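Local coordinates for amino Transferase (Eubacterium rectale, PDB 3ELE), which probably transfers amino groups between amino acids and keto acids, using bound pyridoxal-5'-phosphate as its cofactor, at residues Ser16-Leu21 and Phe40-Pro45; Glu156-Asp161 and Tyr335-Ala340; Leu315-Leu320 and Tyr325-Pro330. All coordinates share one frame; numbering follows the deposited sequence.

Overall arrangement
The three contacts gather around the four-stranded antiparallel sheet that includes strand 335-339, and they differ in burial and chemistry. Interaction 1, partly buried, lays the first turn of helix 17-32 on an irregular segment by methyl contacts, with no hydrogen bond across. Interaction 2 is buried and purely aromatic, one ring from the loop 156-161 meeting one ring of strand 335-339. Interaction 3 has the largest buried area and mixes a backbone bond, apolar packing and a water bridge between helix 306-323 and residues 325-330. Interactions 2 and 3 share that sheet, since strands 327-328 and 335-339 are neighbours, with Phe328 N bonded to Phe337 O; Phe40 packs on Leu316 between interactions 1 and 3.

Interaction 1. Residues Ser16-Leu21 and Phe40-Pro45; sequences SAIREL and FSIGNP
Ile18 and Leu21, one turn apart on the helix, are the side chains that meet Ser41 and Ile42, and 175 Å² is buried in all. The helix starts just before them. Ser16 holds the N-cap position, where its OG accepts from Arg19 N at 3.3 Å with an N-H...O angle of 170°, a long but nearly straight capping bond to the first turn. Ile18 follows with the closest touch of the contact: its CG2 methyl lies 3.5 Å from Ile42 CG2, tighter than usual van der Waals distance for two carbons. A chi1 of -68° sets CG2 of Ile18 anti to its own N and beside the carbonyl carbon, the side from which Ile42 comes, and the two branched chains pass each other at a slant. On the partner, chi1 of 63° places CG1 between N and the carbonyl carbon and turns CG2 to the helix. Leu21 comes next along the helix. Its CD2 methyl rests 3.6 Å from Ser41 CB, while CG stands 4.0 Å from the same CB, so the serine is met on its carbon and not on its hydroxyl. Ser41 OG instead bonds to Asp39 OD1, and is 4.1 Å from Ile18 O, too far for a bond. No hydrogen bond crosses, so the direct contact between the segments is van der Waals packing. Val360 lies against Ile18, Leu21 and Ser41, while Ser41 O takes bonds from Arg372 NH2 and Ser374 OG. The side chain of Ile18 is about 9 Å from the bound pyridoxal-5'-phosphate. This arrangement, an N-terminal helix packed on the irregular segment between strand 38-39 and helix 51-63, is consistent with the small domain of a class I and II aminotransferase.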
loop_
_atom_site.group_PDB
_atom_site.type_symbol
_atom_site.label_atom_id
_atom_site.label_comp_id
_atom_site.label_asym_id
_atom_site.label_seq_id
_atom_site.Cartn_x
_atom_site.Cartn_y
_atom_site.Cartn_z
ATOM N N SER A 16 -0.188 17.827 11.838
ATOM C CA SER A 16 0.270 18.495 10.617
ATOM C C SER A 16 -0.120 19.979 10.643
ATOM O O SER A 16 -1.299 20.286 10.661
ATOM C CB SER A 16 -0.336 17.832 9.370
ATOM O OG SER A 16 -0.074 18.605 8.208
ATOM N N ALA A 17 0.873 20.871 10.614
ATOM C CA ALA A 17 0.649 22.333 10.556
ATOM C C ALA A 17 -0.246 22.759 9.374
ATOM O O ALA A 17 -1.111 23.619 9.546
ATOM C CB ALA A 17 1.975 23.076 10.499
ATOM N N ILE A 18 -0.045 22.127 8.206
ATOM C CA ILE A 18 -0.835 22.381 6.982
ATOM C C ILE A 18 -2.297 21.930 7.115
ATOM O O ILE A 18 -3.213 22.674 6.725
ATOM C CB ILE A 18 -0.197 21.701 5.734
ATOM C CG1 ILE A 18 1.133 22.366 5.387
ATOM C CG2 ILE A 18 -1.094 21.830 4.501
ATOM C CD1 ILE A 18 1.906 21.660 4.271
ATOM N N ARG A 19 -2.503 20.712 7.632
ATOM C CA ARG A 19 -3.846 20.156 7.865
ATOM C C ARG A 19 -4.600 20.977 8.900
ATOM O O ARG A 19 -5.795 21.210 8.761
ATOM C CB ARG A 19 -3.784 18.691 8.323
ATOM N N GLU A 20 -3.894 21.414 9.938
ATOM C CA GLU A 20 -4.480 22.270 10.988
ATOM C C GLU A 20 -4.882 23.626 10.397
ATOM O O GLU A 20 -5.881 24.202 10.794
ATOM C CB GLU A 20 -3.474 22.480 12.123
ATOM C CG GLU A 20 -3.083 21.176 12.871
ATOM C CD GLU A 20 -3.897 20.844 14.085
ATOM O OE1 GLU A 20 -4.585 21.714 14.638
ATOM O OE2 GLU A 20 -3.823 19.678 14.502
ATOM N N LEU A 21 -4.068 24.127 9.464
ATOM C CA LEU A 21 -4.368 25.375 8.749
ATOM C C LEU A 21 -5.622 25.176 7.891
ATOM O O LEU A 21 -6.511 26.027 7.909
ATOM C CB LEU A 21 -3.167 25.818 7.899
ATOM C CG LEU A 21 -3.230 27.183 7.222
ATOM C CD1 LEU A 21 -3.388 28.252 8.262
ATOM C CD2 LEU A 21 -1.967 27.414 6.391
ATOM N N PHE A 40 -5.088 28.871 0.669
ATOM C CA PHE A 40 -4.078 28.406 -0.270
ATOM C C PHE A 40 -3.166 27.358 0.382
ATOM O O PHE A 40 -2.036 27.184 -0.073
ATOM C CB PHE A 40 -3.195 29.573 -0.751
ATOM C CG PHE A 40 -3.951 30.749 -1.295
ATOM C CD1 PHE A 40 -4.320 30.811 -2.641
ATOM C CD2 PHE A 40 -4.238 31.832 -0.476
ATOM C CE1 PHE A 40 -4.991 31.919 -3.142
ATOM C CE2 PHE A 40 -4.921 32.940 -0.965
ATOM C CZ PHE A 40 -5.292 32.984 -2.298
ATOM N N SER A 41 -3.652 26.621 1.393
ATOM C CA SER A 41 -2.821 25.667 2.157
ATOM C C SER A 41 -2.592 24.269 1.533
ATOM O O SER A 41 -1.548 24.041 0.943
ATOM C CB SER A 41 -3.339 25.536 3.601
ATOM O OG SER A 41 -4.609 24.905 3.638
ATOM N N ILE A 42 -3.547 23.345 1.665
ATOM C CA ILE A 42 -3.364 21.950 1.186
ATOM C C ILE A 42 -3.313 21.826 -0.352
ATOM O O ILE A 42 -4.099 22.464 -1.055
ATOM C CB ILE A 42 -4.398 20.928 1.813
ATOM C CG1 ILE A 42 -5.851 21.242 1.432
ATOM C CG2 ILE A 42 -4.241 20.878 3.357
ATOM C CD1 ILE A 42 -6.874 20.258 2.054
ATOM N N GLY A 43 -2.378 21.004 -0.839
ATOM C CA GLY A 43 -2.143 20.796 -2.264
ATOM C C GLY A 43 -2.911 19.669 -2.932
ATOM O O GLY A 43 -2.295 18.790 -3.544
ATOM N N ASN A 44 -4.243 19.712 -2.864
ATOM C CA ASN A 44 -5.094 18.661 -3.443
ATOM C C ASN A 44 -5.520 18.971 -4.866
ATOM O O ASN A 44 -5.931 20.104 -5.134
ATOM C CB ASN A 44 -6.367 18.463 -2.611
ATOM C CG ASN A 44 -6.106 17.927 -1.211
ATOM O OD1 ASN A 44 -6.845 18.258 -0.294
ATOM N ND2 ASN A 44 -5.074 17.095 -1.037
ATOM N N PRO A 45 -5.412 17.986 -5.798
ATOM C CA PRO A 45 -5.972 18.171 -7.136
ATOM C C PRO A 45 -7.404 18.736 -7.094
ATOM O O PRO A 45 -8.249 18.226 -6.361
ATOM C CB PRO A 45 -5.955 16.750 -7.718
ATOM C CG PRO A 45 -4.751 16.146 -7.126
ATOM C CD PRO A 45 -4.686 16.698 -5.712
#

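Interaction 2. Residues Glu156-Asp161 and Tyr335-Ala340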
loop_
_atom_site.group_PDB
_atom_site.type_symbol
_atom_site.label_atom_id
_atom_site.label_comp_id
_atom_site.label_asym_id
_atom_site.label_seq_id
_atom_site.Cartn_x
_atom_site.Cartn_y
_atom_site.Cartn_z
ATOM N N GLU A 156 18.029 32.024 -6.257
ATOM C CA GLU A 156 18.155 32.894 -7.430
ATOM C C GLU A 156 17.265 32.350 -8.555
ATOM O O GLU A 156 16.373 33.050 -9.012
ATOM C CB GLU A 156 19.630 33.042 -7.867
ATOM C CG GLU A 156 20.531 33.690 -6.783
ATOM C CD GLU A 156 22.035 33.765 -7.140
ATOM O OE1 GLU A 156 22.561 32.921 -7.913
ATOM O OE2 GLU A 156 22.714 34.674 -6.599
ATOM N N HIS A 157 17.475 31.091 -8.945
ATOM C CA HIS A 157 16.716 30.432 -10.048
ATOM C C HIS A 157 15.922 29.153 -9.701
ATOM O O HIS A 157 15.181 28.670 -10.553
ATOM C CB HIS A 157 17.691 30.095 -11.192
ATOM C CG HIS A 157 18.393 31.288 -11.758
ATOM N ND1 HIS A 157 17.784 32.163 -12.633
ATOM C CD2 HIS A 157 19.653 31.753 -11.573
ATOM C CE1 HIS A 157 18.638 33.117 -12.962
ATOM N NE2 HIS A 157 19.778 32.893 -12.330
ATOM N N PHE A 158 16.049 28.635 -8.472
ATOM C CA PHE A 158 15.406 27.378 -8.031
ATOM C C PHE A 158 15.758 26.153 -8.894
ATOM O O PHE A 158 14.895 25.328 -9.230
ATOM C CB PHE A 158 13.910 27.561 -7.769
ATOM C CG PHE A 158 13.632 28.465 -6.608
ATOM C CD1 PHE A 158 13.768 27.989 -5.298
ATOM C CD2 PHE A 158 13.293 29.807 -6.809
ATOM C CE1 PHE A 158 13.532 28.841 -4.192
ATOM C CE2 PHE A 158 13.065 30.663 -5.714
ATOM C CZ PHE A 158 13.183 30.176 -4.408
ATOM N N GLN A 159 17.054 26.084 -9.236
ATOM C CA GLN A 159 17.657 24.966 -9.933
ATOM C C GLN A 159 18.469 24.252 -8.825
ATOM O O GLN A 159 17.931 24.032 -7.730
ATOM C CB GLN A 159 18.470 25.446 -11.147
ATOM C CG GLN A 159 17.636 26.137 -12.238
ATOM C CD GLN A 159 16.756 25.178 -13.058
ATOM O OE1 GLN A 159 17.230 24.143 -13.582
ATOM N NE2 GLN A 159 15.488 25.555 -13.230
ATOM N N ILE A 160 19.729 23.911 -9.068
ATOM C CA ILE A 160 20.547 23.209 -8.074
ATOM C C ILE A 160 21.822 23.992 -7.846
ATOM O O ILE A 160 22.440 24.441 -8.794
ATOM C CB ILE A 160 20.890 21.773 -8.544
ATOM C CG1 ILE A 160 19.588 20.963 -8.768
ATOM C CG2 ILE A 160 21.825 21.077 -7.535
ATOM C CD1 ILE A 160 19.790 19.501 -9.189
ATOM N N ASP A 161 22.184 24.169 -6.573
ATOM C CA ASP A 161 23.478 24.748 -6.194
ATOM C C ASP A 161 24.417 23.538 -6.241
ATOM O O ASP A 161 24.522 22.783 -5.263
ATOM C CB ASP A 161 23.393 25.377 -4.796
ATOM C CG ASP A 161 24.718 25.929 -4.297
ATOM O OD1 ASP A 161 25.825 25.542 -4.771
ATOM O OD2 ASP A 161 24.645 26.725 -3.350
ATOM N N TYR A 335 1.926 25.174 -7.134
ATOM C CA TYR A 335 2.361 25.888 -5.946
ATOM C C TYR A 335 3.160 27.122 -6.367
ATOM O O TYR A 335 4.031 27.024 -7.246
ATOM C CB TYR A 335 3.244 24.976 -5.115
ATOM C CG TYR A 335 2.642 23.633 -4.844
ATOM C CD1 TYR A 335 1.612 23.483 -3.917
ATOM C CD2 TYR A 335 3.070 22.504 -5.546
ATOM C CE1 TYR A 335 1.033 22.232 -3.675
ATOM C CE2 TYR A 335 2.506 21.265 -5.317
ATOM C CZ TYR A 335 1.484 21.129 -4.377
ATOM O OH TYR A 335 0.935 19.902 -4.137
HETATM N N MSE A 336 2.853 28.279 -5.785
HETATM C CA MSE A 336 3.637 29.473 -6.038
HETATM C C MSE A 336 4.505 29.771 -4.811
HETATM O O MSE A 336 4.007 29.787 -3.671
HETATM C CB MSE A 336 2.769 30.652 -6.402
HETATM C CG MSE A 336 3.596 31.841 -6.920
HETATM SE SE MSE A 336 2.518 33.088 -7.777
HETATM C CE MSE A 336 2.055 32.037 -9.291
ATOM N N PHE A 337 5.785 30.029 -5.070
ATOM C CA PHE A 337 6.784 30.300 -4.035
ATOM C C PHE A 337 6.969 31.827 -4.015
ATOM O O PHE A 337 7.442 32.419 -4.999
ATOM C CB PHE A 337 8.074 29.524 -4.364
ATOM C CG PHE A 337 8.765 28.959 -3.164
ATOM C CD1 PHE A 337 8.107 28.056 -2.341
ATOM C CD2 PHE A 337 10.101 29.270 -2.882
ATOM C CE1 PHE A 337 8.729 27.531 -1.224
ATOM C CE2 PHE A 337 10.740 28.719 -1.782
ATOM C CZ PHE A 337 10.054 27.836 -0.964
ATOM N N VAL A 338 6.547 32.450 -2.904
ATOM C CA VAL A 338 6.536 33.915 -2.731
ATOM C C VAL A 338 7.428 34.292 -1.549
ATOM O O VAL A 338 7.408 33.612 -0.499
ATOM C CB VAL A 338 5.091 34.406 -2.492
ATOM C CG1 VAL A 338 5.001 35.944 -2.328
ATOM C CG2 VAL A 338 4.179 33.952 -3.627
ATOM N N LYS A 339 8.235 35.341 -1.720
ATOM C CA LYS A 339 9.088 35.799 -0.638
ATOM C C LYS A 339 8.248 36.494 0.451
ATOM O O LYS A 339 7.399 37.334 0.139
ATOM C CB LYS A 339 10.239 36.719 -1.103
ATOM C CG LYS A 339 11.213 36.847 0.069
ATOM C CD LYS A 339 12.599 37.321 -0.116
ATOM C CE LYS A 339 13.414 36.887 1.177
ATOM N NZ LYS A 339 12.626 36.873 2.518
ATOM N N ALA A 340 8.485 36.123 1.715
ATOM C CA ALA A 340 7.803 36.753 2.859
ATOM C C ALA A 340 8.246 38.222 2.989
ATOM O O ALA A 340 9.351 38.582 2.562
ATOM C CB ALA A 340 8.105 36.004 4.149
#
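An offset edge-to-face aromatic pair joins Phe158, in the loop that follows strand 147-151 of the seven-stranded mixed sheet, to Phe337, on a strand of the four-stranded antiparallel sheet. Because one ring comes from the loop after the mixed sheet's edge strand and the other from a strand of the antiparallel sheet, the pair bridges two parts of the fold, probably the large and small domains of a PLP-dependent aminotransferase. Two measurements and the orientation of the rings support the assignment. The ring centroids are 5.4 Å apart, the planes stand at 84°, and the edge of Phe337 is the one turned toward the face of Phe158. The offset appears in the atoms that touch: Phe337 CD2 is 3.6 Å from Phe158 CZ, and Phe337 CE2 is 3.7 Å from Phe158 CE1. One side of the Phe337 ring therefore meets the outer end of the Phe158 ring instead of its centre, and Phe158 CZ lies near the plane of Phe337. In Phe158 a chi1 of -66° carries CG anti to the carbonyl carbon and sends the ring out of the loop to the strand. All the burial between the segments, 82 Å², belongs to these two residues, and no hydrogen bond adds to it. The loop is held by polar links of its own: Phe158 O bonds to Thr187 OG1, and Gln159 OE1 to Thr193 OG1. Around the pair, the Phe158 ring also meets Phe328, while Phe337 packs on Pro184 and Ala362. Strand 335-339 runs between strands 327-328 and 370-374, and on its other side Met336, a selenomethionine, and Val338 lie against helix 306-323.

Interaction 3. Residues Leu315-Leu320 and Tyr325-Pro330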
loop_
_atom_site.group_PDB
_atom_site.type_symbol
_atom_site.label_atom_id
_atom_site.label_comp_id
_atom_site.label_asym_id
_atom_site.label_seq_id
_atom_site.Cartn_x
_atom_site.Cartn_y
_atom_site.Cartn_z
ATOM N N LEU A 315 -3.148 34.518 -12.894
ATOM C CA LEU A 315 -3.994 35.429 -12.119
ATOM C C LEU A 315 -3.293 35.764 -10.782
ATOM O O LEU A 315 -3.092 36.925 -10.472
ATOM C CB LEU A 315 -5.370 34.795 -11.898
ATOM C CG LEU A 315 -6.529 35.636 -11.379
ATOM C CD1 LEU A 315 -6.922 36.713 -12.421
ATOM C CD2 LEU A 315 -7.729 34.713 -11.127
ATOM N N LEU A 316 -2.854 34.743 -10.050
ATOM C CA LEU A 316 -2.154 34.933 -8.762
ATOM C C LEU A 316 -0.820 35.684 -8.921
ATOM O O LEU A 316 -0.508 36.586 -8.132
ATOM C CB LEU A 316 -1.913 33.571 -8.074
ATOM C CG LEU A 316 -1.447 33.541 -6.619
ATOM C CD1 LEU A 316 -2.523 34.191 -5.720
ATOM C CD2 LEU A 316 -1.163 32.116 -6.196
ATOM N N TYR A 317 -0.039 35.310 -9.939
ATOM C CA TYR A 317 1.255 35.952 -10.202
ATOM C C TYR A 317 1.083 37.435 -10.559
ATOM O O TYR A 317 1.801 38.286 -10.014
ATOM C CB TYR A 317 2.031 35.220 -11.314
ATOM C CG TYR A 317 3.388 35.825 -11.619
ATOM C CD1 TYR A 317 4.474 35.602 -10.767
ATOM C CD2 TYR A 317 3.593 36.626 -12.751
ATOM C CE1 TYR A 317 5.721 36.143 -11.025
ATOM C CE2 TYR A 317 4.856 37.190 -13.012
ATOM C CZ TYR A 317 5.923 36.932 -12.140
ATOM O OH TYR A 317 7.187 37.471 -12.376
ATOM N N GLU A 318 0.144 37.727 -11.466
ATOM C CA GLU A 318 -0.134 39.100 -11.892
ATOM C C GLU A 318 -0.586 39.979 -10.721
ATOM O O GLU A 318 -0.065 41.070 -10.539
ATOM C CB GLU A 318 -1.178 39.158 -13.030
ATOM C CG GLU A 318 -0.688 38.626 -14.380
ATOM N N GLY A 319 -1.527 39.496 -9.923
ATOM C CA GLY A 319 -2.038 40.269 -8.789
ATOM C C GLY A 319 -1.039 40.497 -7.666
ATOM O O GLY A 319 -0.920 41.610 -7.165
ATOM N N LEU A 320 -0.314 39.445 -7.285
ATOM C CA LEU A 320 0.694 39.550 -6.208
ATOM C C LEU A 320 1.871 40.439 -6.616
ATOM O O LEU A 320 2.322 41.266 -5.825
ATOM C CB LEU A 320 1.187 38.166 -5.753
ATOM C CG LEU A 320 0.225 37.241 -4.991
ATOM C CD1 LEU A 320 1.016 35.985 -4.558
ATOM C CD2 LEU A 320 -0.430 37.897 -3.784
ATOM N N TYR A 325 4.655 42.099 -4.084
ATOM C CA TYR A 325 5.251 40.853 -3.607
ATOM C C TYR A 325 6.243 40.316 -4.619
ATOM O O TYR A 325 6.070 40.522 -5.819
ATOM C CB TYR A 325 4.182 39.774 -3.368
ATOM C CG TYR A 325 3.241 40.040 -2.222
ATOM C CD1 TYR A 325 3.571 39.644 -0.922
ATOM C CD2 TYR A 325 2.001 40.661 -2.427
ATOM C CE1 TYR A 325 2.695 39.856 0.153
ATOM C CE2 TYR A 325 1.125 40.890 -1.364
ATOM C CZ TYR A 325 1.476 40.475 -0.079
ATOM O OH TYR A 325 0.623 40.693 0.979
ATOM N N HIS A 326 7.289 39.652 -4.131
ATOM C CA HIS A 326 8.250 38.986 -5.025
ATOM C C HIS A 326 7.882 37.506 -5.111
ATOM O O HIS A 326 8.098 36.754 -4.150
ATOM C CB HIS A 326 9.718 39.129 -4.612
ATOM C CG HIS A 326 10.632 38.289 -5.456
ATOM N ND1 HIS A 326 11.039 38.675 -6.714
ATOM C CD2 HIS A 326 11.114 37.035 -5.273
ATOM C CE1 HIS A 326 11.784 37.721 -7.243
ATOM N NE2 HIS A 326 11.837 36.709 -6.395
ATOM N N CYS A 327 7.359 37.111 -6.275
ATOM C CA CYS A 327 6.986 35.735 -6.576
ATOM C C CYS A 327 7.969 35.147 -7.583
ATOM O O CYS A 327 8.382 35.817 -8.533
ATOM C CB CYS A 327 5.605 35.673 -7.229
ATOM S SG CYS A 327 4.265 36.575 -6.431
ATOM N N PHE A 328 8.342 33.893 -7.373
ATOM C CA PHE A 328 9.119 33.129 -8.358
ATOM C C PHE A 328 8.052 32.609 -9.335
ATOM O O PHE A 328 7.104 31.936 -8.895
ATOM C CB PHE A 328 9.895 31.995 -7.669
ATOM C CG PHE A 328 10.451 30.964 -8.611
ATOM C CD1 PHE A 328 11.364 31.324 -9.603
ATOM C CD2 PHE A 328 10.081 29.618 -8.492
ATOM C CE1 PHE A 328 11.885 30.357 -10.480
ATOM C CE2 PHE A 328 10.598 28.648 -9.360
ATOM C CZ PHE A 328 11.501 29.020 -10.354
ATOM N N LYS A 329 8.177 32.925 -10.630
ATOM C CA LYS A 329 7.176 32.464 -11.617
ATOM C C LYS A 329 7.405 30.968 -11.851
ATOM O O LYS A 329 8.429 30.605 -12.399
ATOM C CB LYS A 329 7.226 33.240 -12.939
ATOM C CG LYS A 329 6.012 32.929 -13.858
ATOM C CD LYS A 329 5.890 33.874 -15.048
ATOM C CE LYS A 329 4.586 33.586 -15.848
ATOM N NZ LYS A 329 4.289 34.520 -17.005
ATOM N N PRO A 330 6.454 30.101 -11.437
ATOM C CA PRO A 330 6.700 28.661 -11.589
ATOM C C PRO A 330 6.414 28.164 -12.998
ATOM O O PRO A 330 5.449 28.625 -13.612
ATOM C CB PRO A 330 5.698 28.045 -10.608
ATOM C CG PRO A 330 4.563 28.982 -10.599
ATOM C CD PRO A 330 5.114 30.350 -10.864
HETATM O O HOH W 1 8.855 37.428 -10.516
#
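Leu320 and Tyr325 close the tight end of this contact, where helix 306-323 turns back toward strand 327-328. Tyr325 N donates to Leu320 O at 3.0 Å, with an N-H...O angle of 144°, a bent bond whose donor is tilted from the carbonyl plane. The carbonyl oxygen also lies at the edge of the Tyr325 ring, in its plane, and Leu320 CD2 touches Tyr325 CD2 at 3.9 Å. Beside them Cys327 SG presses on Leu320 CB at 3.5 Å, with Val338 against both residues. The hydroxyl of Tyr325 reaches past this packing to Phe389 O, on helix 379-396.

Toward the solvent side, where Tyr317 is only partly buried and Lys329 is exposed, a water enters the contact. The Tyr317 ring extends between Cys327 and Lys329 because chi1 of -179° sets CG anti to N. Its CD1 edge carbon meets Cys327 CB at 3.7 Å, while the sulfur stands obliquely to the ring. Lys329 crosses the ring at about a right angle: its CB makes a CH-pi contact over one face, 4.2 Å from the centroid, and its CD nears the CE2 side. At the ring's edge the water joins the phenol to the strand, 2.5 Å from Tyr317 OH and 2.6 Å from Cys327 O, to which it donates. Exchanging Tyr317 for an alanine would probably strip the aliphatic part of Lys329 of its aromatic surface and leave the bridging water without its phenol mate.

The chemistry implies two modes of holding: a direct backbone bond with apolar packing at the buried end, and at the more open end a ring face covered by lysine methylenes, with the phenol linked to Cys327 O through water.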